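Local coordinates for protein imidazoleglycerol-phosphate dehydratase (Staphylococcus aureus subsp. aureus, PDB 2AE8) that catalyses the dehydration of D-erythro-1-(imidazol-4-yl)glycerol 3-phosphate to 3-(imidazol-4-yl)-2-oxopropyl phosphate, the sixth step of histidine biosynthesis, using manganese ions, at residues P53-T58 and N79-G84; F115-T120 and V133-G138; S147-K152 and G184-E189; E163-V168 and A192-F197. All blocks are in the same frame, centred on the assembly; numbering follows the deposited sequence.

Interaction 1 of 4, residues P53-T58 and N79-G84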
loop_
_atom_site.group_PDB
_atom_site.type_symbol
_atom_site.label_atom_id
_atom_site.label_comp_id
_atom_site.label_asym_id
_atom_site.label_seq_id
_atom_site.Cartn_x
_atom_site.Cartn_y
_atom_site.Cartn_z
ATOM N N PRO B 53 -19.633 40.161 -44.037
ATOM C CA PRO B 53 -18.314 40.175 -43.387
ATOM C C PRO B 53 -18.377 40.503 -41.895
ATOM O O PRO B 53 -19.226 41.288 -41.467
ATOM C CB PRO B 53 -17.550 41.276 -44.147
ATOM C CG PRO B 53 -18.601 42.064 -44.877
ATOM C CD PRO B 53 -19.683 41.081 -45.188
ATOM N N SER B 54 -17.490 39.887 -41.115
ATOM C CA SER B 54 -17.403 40.151 -39.681
ATOM C C SER B 54 -16.287 41.124 -39.410
ATOM O O SER B 54 -15.252 41.075 -40.066
ATOM C CB SER B 54 -17.146 38.859 -38.898
ATOM O OG SER B 54 -18.300 38.035 -38.881
ATOM N N HIS B 55 -16.500 42.007 -38.442
ATOM C CA HIS B 55 -15.461 42.927 -38.001
ATOM C C HIS B 55 -15.302 42.773 -36.498
ATOM O O HIS B 55 -16.162 43.199 -35.733
ATOM C CB HIS B 55 -15.804 44.381 -38.348
ATOM C CG HIS B 55 -14.997 45.386 -37.583
ATOM N ND1 HIS B 55 -13.757 45.822 -38.003
ATOM C CD2 HIS B 55 -15.247 46.033 -36.419
ATOM C CE1 HIS B 55 -13.280 46.696 -37.134
ATOM N NE2 HIS B 55 -14.165 46.843 -36.163
ATOM N N ILE B 56 -14.198 42.167 -36.082
ATOM C CA ILE B 56 -14.015 41.845 -34.668
ATOM C C ILE B 56 -12.850 42.608 -34.042
ATOM O O ILE B 56 -11.686 42.377 -34.363
ATOM C CB ILE B 56 -13.907 40.316 -34.466
ATOM C CG1 ILE B 56 -15.232 39.653 -34.882
ATOM C CG2 ILE B 56 -13.559 39.992 -33.001
ATOM C CD1 ILE B 56 -15.119 38.258 -35.385
ATOM N N ASN B 57 -13.187 43.538 -33.162
ATOM C CA ASN B 57 -12.209 44.379 -32.498
ATOM C C ASN B 57 -12.431 44.382 -30.993
ATOM O O ASN B 57 -12.979 45.352 -30.436
ATOM C CB ASN B 57 -12.270 45.811 -33.050
ATOM C CG ASN B 57 -11.200 46.713 -32.450
ATOM O OD1 ASN B 57 -10.096 46.261 -32.131
ATOM N ND2 ASN B 57 -11.525 47.990 -32.286
ATOM N N THR B 58 -12.005 43.293 -30.337
ATOM C CA THR B 58 -12.218 43.119 -28.888
ATOM C C THR B 58 -11.160 43.815 -28.045
ATOM O O THR B 58 -11.367 44.055 -26.851
ATOM C CB THR B 58 -12.184 41.628 -28.472
ATOM O OG1 THR B 58 -10.849 41.119 -28.632
ATOM C CG2 THR B 58 -13.152 40.794 -29.313
ATOM N N ASN B 79 -20.069 41.470 -35.413
ATOM C CA ASN B 79 -19.369 42.731 -35.439
ATOM C C ASN B 79 -19.208 43.248 -34.033
ATOM O O ASN B 79 -20.184 43.505 -33.335
ATOM C CB ASN B 79 -20.062 43.738 -36.357
ATOM C CG ASN B 79 -19.960 43.334 -37.809
ATOM O OD1 ASN B 79 -19.012 43.696 -38.491
ATOM N ND2 ASN B 79 -20.897 42.515 -38.267
ATOM N N ILE B 80 -17.955 43.374 -33.619
ATOM C CA ILE B 80 -17.655 43.762 -32.260
ATOM C C ILE B 80 -16.763 44.978 -32.248
ATOM O O ILE B 80 -15.724 45.014 -32.899
ATOM C CB ILE B 80 -16.983 42.612 -31.463
ATOM C CG1 ILE B 80 -17.873 41.357 -31.480
ATOM C CG2 ILE B 80 -16.669 43.068 -30.036
ATOM C CD1 ILE B 80 -17.299 40.149 -30.744
ATOM N N GLU B 81 -17.186 45.972 -31.489
ATOM C CA GLU B 81 -16.346 47.108 -31.203
ATOM C C GLU B 81 -16.272 47.293 -29.705
ATOM O O GLU B 81 -17.273 47.601 -29.058
ATOM C CB GLU B 81 -16.873 48.363 -31.908
ATOM C CG GLU B 81 -16.394 48.477 -33.343
ATOM C CD GLU B 81 -14.924 48.845 -33.438
ATOM O OE1 GLU B 81 -14.403 49.466 -32.488
ATOM O OE2 GLU B 81 -14.289 48.515 -34.455
ATOM N N ALA B 82 -15.083 47.062 -29.157
ATOM C CA ALA B 82 -14.856 47.209 -27.727
ATOM C C ALA B 82 -13.909 48.375 -27.471
ATOM O O ALA B 82 -12.984 48.614 -28.258
ATOM C CB ALA B 82 -14.296 45.927 -27.146
ATOM N N GLN B 83 -14.164 49.108 -26.386
ATOM C CA GLN B 83 -13.323 50.239 -25.978
ATOM C C GLN B 83 -13.054 50.157 -24.478
ATOM O O GLN B 83 -13.905 49.692 -23.708
ATOM C CB GLN B 83 -13.974 51.591 -26.321
ATOM C CG GLN B 83 -14.587 51.729 -27.734
ATOM C CD GLN B 83 -13.600 51.468 -28.875
ATOM O OE1 GLN B 83 -13.939 50.801 -29.858
ATOM N NE2 GLN B 83 -12.377 51.989 -28.749
ATOM N N GLY B 84 -11.869 50.601 -24.061
ATOM C CA GLY B 84 -11.459 50.475 -22.660
ATOM C C GLY B 84 -10.655 51.657 -22.160
ATOM O O GLY B 84 -9.687 52.065 -22.796
#
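H55 to N57 pair in parallel with N79 to E81, the two strands of a left-handed beta-alpha-beta crossover at the outer edge of the N-terminal half-domain's sheet. The backbones are joined by three bonds: I80 N gives to H55 O (2.8 Å), N57 N to I80 O (2.9 Å) and A82 N to N57 O (3.0 Å). On the face carrying H55, N57, N79 and E81 the contact is polar. With CG anti to its backbone N (chi1 163°), H55 turns its ring toward the next strand, and H55 NE2 donates to E81 OE2 in a His-carboxylate hydrogen bond, modelled at 2.4 Å, too short to be taken literally. Ring and carboxylate are nearly coplanar, with the oxygen at the ring edge. The other oxygen, E81 OE1, takes N57 ND2 at 3.2 Å from above the carboxylate plane. N79 OD1 adds a weak bond to H55 N (3.0 Å). The opposite face is apolar, I56 CG2 lying 4.4 Å from I80 CD1. That face packs on helix 61-74, I56 against N64 and T68 and I80 against L67; helix 90-111 reaches T58 and I80 through I97, and strand 43-48 flanks strand 77-82.

Interaction 2 of 4, residues F115-T120 and V133-G138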
loop_
_atom_site.group_PDB
_atom_site.type_symbol
_atom_site.label_atom_id
_atom_site.label_comp_id
_atom_site.label_asym_id
_atom_site.label_seq_id
_atom_site.Cartn_x
_atom_site.Cartn_y
_atom_site.Cartn_z
ATOM N N PHE B 115 -36.128 24.770 -35.502
ATOM C CA PHE B 115 -34.717 24.490 -35.784
ATOM C C PHE B 115 -34.338 23.066 -35.344
ATOM O O PHE B 115 -35.086 22.421 -34.602
ATOM C CB PHE B 115 -33.813 25.547 -35.130
ATOM C CG PHE B 115 -34.237 25.932 -33.738
ATOM C CD1 PHE B 115 -33.946 25.107 -32.651
ATOM C CD2 PHE B 115 -34.934 27.109 -33.514
ATOM C CE1 PHE B 115 -34.348 25.450 -31.365
ATOM C CE2 PHE B 115 -35.331 27.468 -32.224
ATOM C CZ PHE B 115 -35.040 26.632 -31.149
ATOM N N VAL B 116 -33.193 22.585 -35.824
ATOM C CA VAL B 116 -32.701 21.232 -35.530
ATOM C C VAL B 116 -32.561 21.002 -34.018
ATOM O O VAL B 116 -32.823 19.903 -33.534
ATOM C CB VAL B 116 -31.366 20.946 -36.292
ATOM C CG1 VAL B 116 -30.711 19.621 -35.864
ATOM C CG2 VAL B 116 -31.610 20.959 -37.805
ATOM N N ARG B 117 -32.173 22.053 -33.292
ATOM C CA ARG B 117 -32.118 22.068 -31.818
ATOM C C ARG B 117 -30.894 21.364 -31.205
ATOM O O ARG B 117 -30.266 21.904 -30.285
ATOM C CB ARG B 117 -33.417 21.552 -31.163
ATOM C CG ARG B 117 -33.331 21.573 -29.634
ATOM C CD ARG B 117 -34.592 21.146 -28.938
ATOM N NE ARG B 117 -34.265 20.832 -27.552
ATOM C CZ ARG B 117 -35.150 20.556 -26.597
ATOM N NH1 ARG B 117 -36.452 20.585 -26.859
ATOM N NH2 ARG B 117 -34.725 20.253 -25.372
ATOM N N TYR B 118 -30.570 20.181 -31.718
ATOM C CA TYR B 118 -29.453 19.378 -31.218
ATOM C C TYR B 118 -28.287 19.408 -32.195
ATOM O O TYR B 118 -28.465 19.157 -33.382
ATOM C CB TYR B 118 -29.911 17.922 -30.996
ATOM C CG TYR B 118 -31.191 17.811 -30.181
ATOM C CD1 TYR B 118 -32.439 17.720 -30.810
ATOM C CD2 TYR B 118 -31.157 17.815 -28.786
ATOM C CE1 TYR B 118 -33.620 17.633 -30.074
ATOM C CE2 TYR B 118 -32.331 17.726 -28.040
ATOM C CZ TYR B 118 -33.558 17.649 -28.697
ATOM O OH TYR B 118 -34.717 17.562 -27.963
ATOM N N GLY B 119 -27.089 19.715 -31.700
ATOM C CA GLY B 119 -25.877 19.628 -32.525
ATOM C C GLY B 119 -24.705 19.053 -31.743
ATOM O O GLY B 119 -24.488 19.440 -30.588
ATOM N N THR B 120 -23.981 18.126 -32.371
ATOM C CA THR B 120 -22.748 17.535 -31.824
ATOM C C THR B 120 -21.619 17.624 -32.861
ATOM O O THR B 120 -21.815 17.276 -34.032
ATOM C CB THR B 120 -22.978 16.056 -31.434
ATOM O OG1 THR B 120 -23.882 15.996 -30.326
ATOM C CG2 THR B 120 -21.672 15.370 -31.011
ATOM N N VAL B 133 -21.308 19.239 -27.473
ATOM C CA VAL B 133 -22.709 18.867 -27.638
ATOM C C VAL B 133 -23.522 20.075 -27.205
ATOM O O VAL B 133 -23.367 20.541 -26.082
ATOM C CB VAL B 133 -23.097 17.645 -26.730
ATOM C CG1 VAL B 133 -24.592 17.359 -26.815
ATOM C CG2 VAL B 133 -22.285 16.392 -27.119
ATOM N N VAL B 134 -24.367 20.597 -28.095
ATOM C CA VAL B 134 -25.297 21.667 -27.683
ATOM C C VAL B 134 -26.760 21.326 -27.900
ATOM O O VAL B 134 -27.129 20.659 -28.873
ATOM C CB VAL B 134 -24.929 23.140 -28.163
ATOM C CG1 VAL B 134 -23.545 23.279 -28.777
ATOM C CG2 VAL B 134 -26.055 23.833 -28.983
ATOM N N ASP B 135 -27.574 21.735 -26.940
ATOM C CA ASP B 135 -29.005 21.585 -27.031
ATOM C C ASP B 135 -29.590 22.971 -26.805
ATOM O O ASP B 135 -29.437 23.542 -25.719
ATOM C CB ASP B 135 -29.509 20.588 -25.976
ATOM C CG ASP B 135 -31.037 20.461 -25.950
ATOM O OD1 ASP B 135 -31.717 21.121 -26.766
ATOM O OD2 ASP B 135 -31.559 19.702 -25.099
ATOM N N ILE B 136 -30.235 23.518 -27.840
ATOM C CA ILE B 136 -31.006 24.763 -27.676
ATOM C C ILE B 136 -32.281 24.384 -26.913
ATOM O O ILE B 136 -33.344 24.194 -27.501
ATOM C CB ILE B 136 -31.325 25.432 -29.036
ATOM C CG1 ILE B 136 -30.041 25.668 -29.840
ATOM C CG2 ILE B 136 -32.068 26.753 -28.829
ATOM C CD1 ILE B 136 -30.289 26.161 -31.299
ATOM N N SER B 137 -32.145 24.252 -25.595
ATOM C CA SER B 137 -33.166 23.666 -24.742
ATOM C C SER B 137 -33.965 24.692 -23.957
ATOM O O SER B 137 -35.066 24.398 -23.475
ATOM C CB SER B 137 -32.493 22.746 -23.726
ATOM O OG SER B 137 -31.600 23.511 -22.941
ATOM N N GLY B 138 -33.392 25.871 -23.775
ATOM C CA GLY B 138 -33.957 26.853 -22.848
ATOM C C GLY B 138 -33.575 26.620 -21.392
ATOM O O GLY B 138 -33.942 27.411 -20.532
#
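R117 and D135 join across the open end of a beta hairpin, strands 118-125 and 128-135, in the C-terminal half-domain. The tightly packed part is the paired backbone together with this salt bridge. G119 and V134 form a hydrogen-bonded antiparallel pair, G119 N to V134 O at 3.0 Å and V134 N to G119 O at 2.8 Å, and I136 N extends the pairing to R117 O at 2.9 Å. Beneath it, I136 sets CG2 3.7 Å from CE1 of F115, while V134 and I136 pack on helix 186-205. Looser are the margins, where F115, S137 and T120 are partly exposed. R117, which probably binds the substrate, as in related enzymes, runs fully extended from CG to NE, which carries its guanidinium beside D135, and the two planes lie only 26° apart. The ring of Y118 runs alongside the D135 carboxylate, with R117 CG over one ring face. The Y118 hydroxyl lies over the R117 guanidinium and is hydrogen-bonded to K195 of a neighbouring subunit, placing this face of the hairpin at a subunit interface. The salt bridge is side-on and bidentate: R117 NE meets D135 OD1 at 2.7 Å and R117 NH2 meets D135 OD2 at 3.2 Å, both oxygens using syn lone pairs.

Interaction 3 of 4, residues S147-K152 and G184-E189. With MG (magnesium ion), chain L; MG (magnesium ion), chain T.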
loop_
_atom_site.group_PDB
_atom_site.type_symbol
_atom_site.label_atom_id
_atom_site.label_comp_id
_atom_site.label_asym_id
_atom_site.label_seq_id
_atom_site.Cartn_x
_atom_site.Cartn_y
_atom_site.Cartn_z
ATOM N N SER B 147 -9.050 20.186 -19.196
ATOM C CA SER B 147 -7.894 20.687 -18.462
ATOM C C SER B 147 -6.897 21.131 -19.503
ATOM O O SER B 147 -6.274 20.301 -20.174
ATOM C CB SER B 147 -7.278 19.582 -17.600
ATOM O OG SER B 147 -8.251 19.074 -16.697
ATOM N N LEU B 148 -6.750 22.440 -19.647
ATOM C CA LEU B 148 -5.873 22.987 -20.676
ATOM C C LEU B 148 -4.425 22.894 -20.229
ATOM O O LEU B 148 -4.149 23.036 -19.040
ATOM C CB LEU B 148 -6.279 24.420 -20.980
ATOM C CG LEU B 148 -7.749 24.585 -21.383
ATOM C CD1 LEU B 148 -8.104 26.061 -21.497
ATOM C CD2 LEU B 148 -8.085 23.841 -22.719
ATOM N N SER B 149 -3.508 22.685 -21.179
ATOM C CA SER B 149 -2.119 22.328 -20.864
ATOM C C SER B 149 -1.228 23.431 -20.306
ATOM O O SER B 149 -0.268 23.127 -19.615
ATOM C CB SER B 149 -1.431 21.652 -22.048
ATOM O OG SER B 149 -2.176 20.529 -22.463
ATOM N N LYS B 150 -1.540 24.696 -20.583
ATOM C CA LYS B 150 -0.690 25.804 -20.144
ATOM C C LYS B 150 -1.551 26.923 -19.548
ATOM O O LYS B 150 -2.740 27.011 -19.836
ATOM C CB LYS B 150 0.173 26.320 -21.316
ATOM C CG LYS B 150 1.198 25.326 -21.885
ATOM C CD LYS B 150 2.346 25.105 -20.919
ATOM C CE LYS B 150 3.362 24.082 -21.434
ATOM N NZ LYS B 150 2.784 22.704 -21.416
ATOM N N GLU B 151 -0.964 27.756 -18.704
ATOM C CA GLU B 151 -1.711 28.813 -18.033
ATOM C C GLU B 151 -1.964 30.008 -18.980
ATOM O O GLU B 151 -2.887 30.805 -18.769
ATOM C CB GLU B 151 -0.955 29.265 -16.761
ATOM C CG GLU B 151 -0.672 28.109 -15.774
ATOM C CD GLU B 151 -0.385 28.578 -14.347
ATOM O OE1 GLU B 151 -0.175 29.788 -14.141
ATOM O OE2 GLU B 151 -0.394 27.728 -13.417
ATOM N N LYS B 152 -1.126 30.118 -20.009
ATOM C CA LYS B 152 -1.237 31.175 -21.013
ATOM C C LYS B 152 -0.990 30.656 -22.411
ATOM O O LYS B 152 -0.195 29.726 -22.609
ATOM C CB LYS B 152 -0.230 32.299 -20.735
ATOM C CG LYS B 152 -0.619 33.198 -19.526
ATOM C CD LYS B 152 0.222 34.468 -19.461
ATOM C CE LYS B 152 0.105 35.177 -18.109
ATOM N NZ LYS B 152 -1.057 36.110 -18.011
ATOM N N GLY B 184 -2.749 18.330 -25.565
ATOM C CA GLY B 184 -1.290 18.354 -25.630
ATOM C C GLY B 184 -0.793 19.770 -25.852
ATOM O O GLY B 184 0.025 20.259 -25.086
ATOM N N ASN B 185 -1.281 20.410 -26.918
ATOM C CA ASN B 185 -0.934 21.811 -27.237
ATOM C C ASN B 185 -2.131 22.699 -26.906
ATOM O O ASN B 185 -3.241 22.424 -27.354
ATOM C CB ASN B 185 -0.507 21.969 -28.712
ATOM C CG ASN B 185 -0.161 23.410 -29.072
ATOM O OD1 ASN B 185 -1.045 24.214 -29.368
ATOM N ND2 ASN B 185 1.124 23.739 -29.044
ATOM N N THR B 186 -1.904 23.727 -26.091
ATOM C CA THR B 186 -2.969 24.549 -25.537
ATOM C C THR B 186 -3.683 25.366 -26.621
ATOM O O THR B 186 -4.891 25.531 -26.562
ATOM C CB THR B 186 -2.430 25.489 -24.445
ATOM O OG1 THR B 186 -1.648 24.725 -23.520
ATOM C CG2 THR B 186 -3.565 26.161 -23.682
ATOM N N HIS B 187 -2.929 25.882 -27.595
ATOM C CA HIS B 187 -3.531 26.617 -28.708
ATOM C C HIS B 187 -4.503 25.690 -29.460
ATOM O O HIS B 187 -5.641 26.067 -29.736
ATOM C CB HIS B 187 -2.441 27.172 -29.645
ATOM C CG HIS B 187 -2.964 28.093 -30.700
ATOM N ND1 HIS B 187 -2.682 29.446 -30.716
ATOM C CD2 HIS B 187 -3.776 27.864 -31.762
ATOM C CE1 HIS B 187 -3.284 30.008 -31.752
ATOM N NE2 HIS B 187 -3.949 29.069 -32.405
ATOM N N HIS B 188 -4.059 24.466 -29.738
ATOM C CA HIS B 188 -4.869 23.461 -30.401
ATOM C C HIS B 188 -6.097 23.099 -29.575
ATOM O O HIS B 188 -7.186 22.874 -30.120
ATOM C CB HIS B 188 -4.052 22.186 -30.638
ATOM C CG HIS B 188 -2.991 22.334 -31.677
ATOM N ND1 HIS B 188 -2.083 21.340 -31.950
ATOM C CD2 HIS B 188 -2.680 23.368 -32.503
ATOM C CE1 HIS B 188 -1.266 21.745 -32.910
ATOM N NE2 HIS B 188 -1.608 22.972 -33.262
ATOM N N GLU B 189 -5.909 23.018 -28.255
ATOM C CA GLU B 189 -6.979 22.626 -27.351
ATOM C C GLU B 189 -8.112 23.646 -27.406
ATOM O O GLU B 189 -9.271 23.298 -27.569
ATOM C CB GLU B 189 -6.436 22.523 -25.918
ATOM C CG GLU B 189 -5.650 21.234 -25.613
ATOM C CD GLU B 189 -4.811 21.336 -24.332
ATOM O OE1 GLU B 189 -4.873 22.366 -23.613
ATOM O OE2 GLU B 189 -4.037 20.398 -24.079
HETATM MG MG MG L . -5.154 29.055 -34.459
HETATM MG MG MG T . -0.822 24.127 -34.933
HETATM O O HOH W 1 -5.324 18.803 -21.925
HETATM O O HOH W 2 1.449 22.234 -23.896
HETATM O O HOH W 3 -2.792 25.629 -35.246
HETATM O O HOH W 4 1.112 23.035 -34.782
HETATM O O HOH W 5 -1.000 22.537 -36.328
#
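S149 and E189 each turn their first side-chain bond anti to the carbonyl carbon (chi1 -55° and -79°), and E189 then runs extended beyond CG, which brings its carboxylate to the serine. The contact holds the loop 147-152 against the N-terminal turn of helix 186-205, where N185 is the N-cap: its OD1 accepts from H188 N at 3.0 Å. Both carboxylate oxygens of E189 are used. OE1 takes S149 N at 2.8 Å with its syn lone pair, while OE2 receives the S149 hydroxyl, at a modelled distance so short as to be doubtful, and, on its anti side, G184 N from its own segment. One water donates to both S147 O and E189 OE2, and another links K150 NZ to G184 O. From the same helical turn H187 and H188 reach two magnesium ions, the places taken by manganese in the working enzyme. E191 and H92 of a neighbouring subunit share the ion of H187; H91 and E95 of that subunit share the ion of H188. H188 ND1 is bonded to E127, consistent with a second-shell role in orienting the ring. H188 NE2 coordinates its magnesium ion at 2.2 Å, and H187 NE2 the other at 2.4 Å.

Interaction 4 of 4, residues E163-V168 and A192-F197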
loop_
_atom_site.group_PDB
_atom_site.type_symbol
_atom_site.label_atom_id
_atom_site.label_comp_id
_atom_site.label_asym_id
_atom_site.label_seq_id
_atom_site.Cartn_x
_atom_site.Cartn_y
_atom_site.Cartn_z
ATOM N N GLU B 163 -14.560 30.840 -18.735
ATOM C CA GLU B 163 -15.377 32.027 -18.420
ATOM C C GLU B 163 -16.192 32.524 -19.621
ATOM O O GLU B 163 -17.336 32.942 -19.458
ATOM C CB GLU B 163 -14.513 33.154 -17.867
ATOM C CG GLU B 163 -13.727 32.721 -16.624
ATOM C CD GLU B 163 -14.618 32.031 -15.579
ATOM O OE1 GLU B 163 -14.428 30.810 -15.313
ATOM O OE2 GLU B 163 -15.526 32.701 -15.052
ATOM N N PHE B 164 -15.601 32.457 -20.815
ATOM C CA PHE B 164 -16.273 32.901 -22.043
ATOM C C PHE B 164 -17.444 31.984 -22.361
ATOM O O PHE B 164 -18.563 32.451 -22.598
ATOM C CB PHE B 164 -15.312 32.928 -23.233
ATOM C CG PHE B 164 -15.989 33.291 -24.531
ATOM C CD1 PHE B 164 -16.314 34.628 -24.807
ATOM C CD2 PHE B 164 -16.334 32.313 -25.449
ATOM C CE1 PHE B 164 -16.957 34.982 -25.993
ATOM C CE2 PHE B 164 -16.990 32.651 -26.644
ATOM C CZ PHE B 164 -17.307 33.993 -26.911
ATOM N N PHE B 165 -17.195 30.674 -22.342
ATOM C CA PHE B 165 -18.232 29.707 -22.639
ATOM C C PHE B 165 -19.379 29.663 -21.640
ATOM O O PHE B 165 -20.535 29.485 -22.041
ATOM C CB PHE B 165 -17.641 28.320 -22.952
ATOM C CG PHE B 165 -17.005 28.262 -24.309
ATOM C CD1 PHE B 165 -17.788 28.364 -25.456
ATOM C CD2 PHE B 165 -15.627 28.189 -24.448
ATOM C CE1 PHE B 165 -17.202 28.355 -26.724
ATOM C CE2 PHE B 165 -15.033 28.170 -25.721
ATOM C CZ PHE B 165 -15.827 28.253 -26.857
ATOM N N ARG B 166 -19.056 29.852 -20.365
ATOM C CA ARG B 166 -20.054 30.001 -19.311
ATOM C C ARG B 166 -20.966 31.205 -19.567
ATOM O O ARG B 166 -22.181 31.098 -19.439
ATOM C CB ARG B 166 -19.381 30.096 -17.931
ATOM C CG ARG B 166 -20.351 30.267 -16.758
ATOM C CD ARG B 166 -20.103 29.272 -15.613
ATOM N NE ARG B 166 -18.866 29.524 -14.874
ATOM C CZ ARG B 166 -17.880 28.640 -14.712
ATOM N NH1 ARG B 166 -16.809 28.980 -14.010
ATOM N NH2 ARG B 166 -17.962 27.420 -15.234
ATOM N N ALA B 167 -20.372 32.336 -19.936
ATOM C CA ALA B 167 -21.124 33.574 -20.210
ATOM C C ALA B 167 -22.059 33.396 -21.423
ATOM O O ALA B 167 -23.233 33.744 -21.357
ATOM C CB ALA B 167 -20.170 34.760 -20.424
ATOM N N VAL B 168 -21.542 32.813 -22.500
ATOM C CA VAL B 168 -22.331 32.579 -23.715
ATOM C C VAL B 168 -23.475 31.580 -23.492
ATOM O O VAL B 168 -24.626 31.838 -23.819
ATOM C CB VAL B 168 -21.448 32.082 -24.876
ATOM C CG1 VAL B 168 -22.304 31.611 -26.056
ATOM C CG2 VAL B 168 -20.442 33.161 -25.308
ATOM N N ALA B 192 -9.707 23.733 -31.088
ATOM C CA ALA B 192 -10.644 22.616 -31.288
ATOM C C ALA B 192 -11.975 22.855 -30.568
ATOM O O ALA B 192 -13.049 22.590 -31.120
ATOM C CB ALA B 192 -10.012 21.271 -30.839
ATOM N N ILE B 193 -11.911 23.360 -29.335
ATOM C CA ILE B 193 -13.129 23.657 -28.561
ATOM C C ILE B 193 -13.988 24.764 -29.232
ATOM O O ILE B 193 -15.204 24.619 -29.368
ATOM C CB ILE B 193 -12.796 24.063 -27.112
ATOM C CG1 ILE B 193 -12.244 22.856 -26.311
ATOM C CG2 ILE B 193 -14.033 24.685 -26.402
ATOM C CD1 ILE B 193 -11.612 23.272 -24.990
ATOM N N PHE B 194 -13.354 25.863 -29.635
ATOM C CA PHE B 194 -14.072 26.920 -30.365
ATOM C C PHE B 194 -14.656 26.427 -31.680
ATOM O O PHE B 194 -15.808 26.727 -31.984
ATOM C CB PHE B 194 -13.189 28.148 -30.604
ATOM C CG PHE B 194 -13.261 29.161 -29.514
ATOM C CD1 PHE B 194 -14.248 30.152 -29.535
ATOM C CD2 PHE B 194 -12.348 29.135 -28.459
ATOM C CE1 PHE B 194 -14.328 31.109 -28.524
ATOM C CE2 PHE B 194 -12.408 30.098 -27.418
ATOM C CZ PHE B 194 -13.409 31.095 -27.453
ATOM N N LYS B 195 -13.889 25.659 -32.446
ATOM C CA LYS B 195 -14.392 25.096 -33.695
ATOM C C LYS B 195 -15.594 24.171 -33.472
ATOM O O LYS B 195 -16.620 24.290 -34.145
ATOM C CB LYS B 195 -13.294 24.369 -34.488
ATOM C CG LYS B 195 -12.211 25.295 -35.131
ATOM C CD LYS B 195 -11.183 24.514 -36.003
ATOM C CE LYS B 195 -11.857 23.688 -37.133
ATOM N NZ LYS B 195 -10.853 23.157 -38.129
ATOM N N ALA B 196 -15.471 23.248 -32.524
ATOM C CA ALA B 196 -16.532 22.295 -32.246
ATOM C C ALA B 196 -17.790 22.968 -31.707
ATOM O O ALA B 196 -18.878 22.618 -32.124
ATOM C CB ALA B 196 -16.046 21.210 -31.276
ATOM N N PHE B 197 -17.654 23.894 -30.764
ATOM C CA PHE B 197 -18.826 24.585 -30.241
ATOM C C PHE B 197 -19.574 25.337 -31.355
ATOM O O PHE B 197 -20.796 25.258 -31.447
ATOM C CB PHE B 197 -18.446 25.587 -29.150
ATOM C CG PHE B 197 -19.615 26.441 -28.691
ATOM C CD1 PHE B 197 -20.542 25.940 -27.786
ATOM C CD2 PHE B 197 -19.802 27.736 -29.206
ATOM C CE1 PHE B 197 -21.627 26.707 -27.366
ATOM C CE2 PHE B 197 -20.890 28.506 -28.806
ATOM C CZ PHE B 197 -21.803 27.996 -27.875
#
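F165 reaches out from helix 159-171 and sets its ring between F194 and F197 of helix 186-205, the centre of an aromatic cluster that F164 completes. Both contacts are edge-to-face, with F165 giving the edge. Its CZ stands over the centre of the F194 ring, the centroids 4.6 Å apart and the planes at 51°. F165 CE1 lies over a face of F197, 3.6 Å from F197 CD2, with the planes at 65°. The same ring meets a third neighbour at F165 CE2, 3.7 Å from I193 CG2. F164 swings toward F194 and comes to it obliquely, F164 CE2 3.6 Å from F194 CE1; F164 CD2 lies over the face of F165. V168 CG1 closes the end of the cluster, 4.1 Å from F197 CZ. The two helix segments run nearly parallel (17°), but their axes are 12.6 Å apart, so the large rings bridge the distance between the backbones in the hydrophobic core near the chain's centre. Helix 61-74 lies against F164, F194 and F197 through L67, M66 and F70; helix 90-111 covers F164 and V168 through T94 and L105, and V132 of strand 128-135 packs on F197.

How the interactions relate
From the N terminus, interaction 1 closes first: strands 55-57 and 77-82 are connected through helix 61-74, which packs on one face, in a left-handed crossover. Interaction 2 then closes the hairpin of strands 118-125 and 128-135, on the opposite side of the chain's centre; the two are about 18 Å apart at their nearest atoms. Interactions 3 and 4 cross, since their segments alternate and both use helix 186-205; interaction 3 ties the loop before strand 152-153 to the start of that helix, and interaction 4 joins helix 159-171 to its middle. L148 CD2 meets I193 CD1 at 4.2 Å between them. V134 CG1 lies 4.1 Å from F197 CD1, linking interaction 2 to interaction 4.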